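Local coordinates for biphenyl-2,3-diol 1,2-dioxygenase III-related protein (Vibrio cholerae, PDB 3EY8), which is probably a metal-dependent enzyme of the glyoxalase/dioxygenase (vicinal oxygen chelate) superfamily and has been seen to bind calcium, its reaction being unassigned, at residues V96-G101 against T113-R118. The protein carries 9 engineered substitutions. Residues are numbered along the deposited sequence; the frame is centred on the assembly and turned at random.
Sequences VVIMEG and TSFYFR. Engineered in segment 96-101: Val97 (natural residue Thr).
Two backbone hydrogen bonds tie Tyr116 to the segment 96-101, which runs roughly antiparallel to strand 110-118. Met99 N donates to Tyr116 O at 2.9 Å. Tyr116 N donates to Glu100 O at 3.0 Å. Each acceptor also receives a CA-H...O contact, from Ile98 and Phe115 respectively. Glu100 O further lies in the plane of the Tyr116 ring, at its edge. One water extends the link, donating to Val97 O and accepting from Arg118 N.

Apolar contacts lie on two faces. Ile98 CD1 meets Phe115 CD1 at 3.9 Å, and Val96 CG1 meets Phe117 CB at 3.7 Å; helices 84-93 and 21-32 cover these residues. Met99, a selenomethionine, is deposited in two conformers. In the one given, Met99 CG lies 3.5 Å from Tyr116 CB, the two side chains crossing at about a right angle, and a bend at chi3 (53°) sets CE beside Arg118 CG. Arg118 NH1 is hydrogen-bonded to Gly122 O and to Lys65 O of the second subunit.

The contact joins the connection after helix 84-93 to strand 110-118 of the second beta-alpha-beta-beta-beta module, a unit characteristic of the vicinal oxygen chelate fold. On the same strand, Ser114 OG is hydrogen-bonded to Ser128 OG and to OE2 of Glu126, a calcium-site residue with no calcium bound in this chain.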
loop_
_atom_site.group_PDB
_atom_site.type_symbol
_atom_site.label_atom_id
_atom_site.label_comp_id
_atom_site.label_asym_id
_atom_site.label_seq_id
_atom_site.Cartn_x
_atom_site.Cartn_y
_atom_site.Cartn_z
ATOM N N VAL B 96 7.021 22.016 1.647
ATOM C CA VAL B 96 7.241 20.819 0.841
ATOM C C VAL B 96 7.221 21.118 -0.653
ATOM O O VAL B 96 6.335 21.814 -1.150
ATOM C CB VAL B 96 6.198 19.731 1.179
ATOM C CG1 VAL B 96 6.268 18.572 0.185
ATOM C CG2 VAL B 96 6.417 19.227 2.594
ATOM N N VAL B 97 8.211 20.586 -1.363
ATOM C CA VAL B 97 8.346 20.820 -2.795
ATOM C C VAL B 97 7.438 19.888 -3.584
ATOM O O VAL B 97 7.571 18.660 -3.519
ATOM C CB VAL B 97 9.809 20.653 -3.261
ATOM C CG1 VAL B 97 9.902 20.687 -4.776
ATOM C CG2 VAL B 97 10.684 21.748 -2.642
ATOM N N ILE B 98 6.506 20.475 -4.326
ATOM C CA ILE B 98 5.642 19.693 -5.203
ATOM C C ILE B 98 6.378 19.458 -6.508
ATOM O O ILE B 98 6.752 20.399 -7.206
ATOM C CB ILE B 98 4.301 20.393 -5.442
ATOM C CG1 ILE B 98 3.550 20.521 -4.110
ATOM C CG2 ILE B 98 3.474 19.630 -6.484
ATOM C CD1 ILE B 98 2.214 21.201 -4.222
HETATM N N MSE B 99 6.594 18.194 -6.844
HETATM C CA MSE B 99 7.414 17.876 -8.011
HETATM C C MSE B 99 6.649 17.855 -9.335
HETATM O O MSE B 99 7.256 17.956 -10.401
HETATM C CB MSE B 99 8.174 16.565 -7.804
HETATM C CG MSE B 99 7.331 15.318 -7.941
HETATM SE SE MSE B 99 8.362 13.766 -7.392
HETATM C CE MSE B 99 8.920 14.418 -5.649
ATOM N N GLU B 100 5.326 17.731 -9.269
ATOM C CA GLU B 100 4.504 17.766 -10.469
ATOM C C GLU B 100 3.050 17.816 -10.044
ATOM O O GLU B 100 2.702 17.305 -8.975
ATOM C CB GLU B 100 4.764 16.512 -11.305
ATOM C CG GLU B 100 4.150 16.517 -12.689
ATOM C CD GLU B 100 4.418 15.227 -13.443
ATOM O OE1 GLU B 100 5.091 14.333 -12.883
ATOM O OE2 GLU B 100 3.955 15.107 -14.596
ATOM N N GLY B 101 2.209 18.431 -10.872
ATOM C CA GLY B 101 0.783 18.511 -10.593
ATOM C C GLY B 101 0.262 19.925 -10.721
ATOM O O GLY B 101 1.047 20.875 -10.662
ATOM N N THR B 113 -7.121 13.382 -10.591
ATOM C CA THR B 113 -6.125 14.424 -10.764
ATOM C C THR B 113 -5.155 14.362 -9.583
ATOM O O THR B 113 -5.591 14.260 -8.433
ATOM C CB THR B 113 -6.786 15.805 -10.845
ATOM O OG1 THR B 113 -7.781 15.787 -11.882
ATOM C CG2 THR B 113 -5.758 16.871 -11.155
ATOM N N SER B 114 -3.851 14.415 -9.866
ATOM C CA SER B 114 -2.829 14.124 -8.858
ATOM C C SER B 114 -1.779 15.228 -8.739
ATOM O O SER B 114 -1.547 15.978 -9.685
ATOM C CB SER B 114 -2.100 12.812 -9.210
ATOM O OG SER B 114 -2.967 11.696 -9.231
ATOM N N PHE B 115 -1.144 15.312 -7.571
ATOM C CA PHE B 115 0.132 16.008 -7.438
ATOM C C PHE B 115 1.087 15.140 -6.618
ATOM O O PHE B 115 0.648 14.211 -5.945
ATOM C CB PHE B 115 -0.012 17.443 -6.892
ATOM C CG PHE B 115 -0.430 17.540 -5.440
ATOM C CD1 PHE B 115 0.516 17.726 -4.438
ATOM C CD2 PHE B 115 -1.771 17.513 -5.082
ATOM C CE1 PHE B 115 0.133 17.854 -3.107
ATOM C CE2 PHE B 115 -2.156 17.637 -3.754
ATOM C CZ PHE B 115 -1.201 17.809 -2.768
ATOM N N TYR B 116 2.385 15.419 -6.703
ATOM C CA TYR B 116 3.403 14.522 -6.164
ATOM C C TYR B 116 4.420 15.248 -5.300
ATOM O O TYR B 116 4.790 16.387 -5.576
ATOM C CB TYR B 116 4.190 13.859 -7.300
ATOM C CG TYR B 116 3.395 12.968 -8.222
ATOM C CD1 TYR B 116 2.697 13.501 -9.294
ATOM C CD2 TYR B 116 3.372 11.593 -8.041
ATOM C CE1 TYR B 116 1.983 12.697 -10.148
ATOM C CE2 TYR B 116 2.655 10.777 -8.889
ATOM C CZ TYR B 116 1.963 11.340 -9.942
ATOM O OH TYR B 116 1.249 10.541 -10.806
ATOM N N PHE B 117 4.894 14.569 -4.266
ATOM C CA PHE B 117 6.030 15.050 -3.494
ATOM C C PHE B 117 6.646 13.851 -2.792
ATOM O O PHE B 117 6.103 12.751 -2.862
ATOM C CB PHE B 117 5.591 16.106 -2.474
ATOM C CG PHE B 117 4.479 15.654 -1.575
ATOM C CD1 PHE B 117 3.160 15.846 -1.943
ATOM C CD2 PHE B 117 4.749 15.035 -0.366
ATOM C CE1 PHE B 117 2.128 15.423 -1.120
ATOM C CE2 PHE B 117 3.717 14.609 0.468
ATOM C CZ PHE B 117 2.407 14.805 0.085
ATOM N N ARG B 118 7.768 14.057 -2.110
ATOM C CA ARG B 118 8.429 12.960 -1.409
ATOM C C ARG B 118 8.375 13.127 0.095
ATOM O O ARG B 118 8.399 14.255 0.614
ATOM C CB ARG B 118 9.888 12.830 -1.858
ATOM C CG ARG B 118 10.010 12.399 -3.301
ATOM C CD ARG B 118 11.423 12.093 -3.729
ATOM N NE ARG B 118 11.450 11.898 -5.176
ATOM C CZ ARG B 118 11.097 10.769 -5.783
ATOM N NH1 ARG B 118 10.701 9.724 -5.066
ATOM N NH2 ARG B 118 11.141 10.679 -7.106
HETATM O O HOH W 1 9.184 16.581 -2.693
#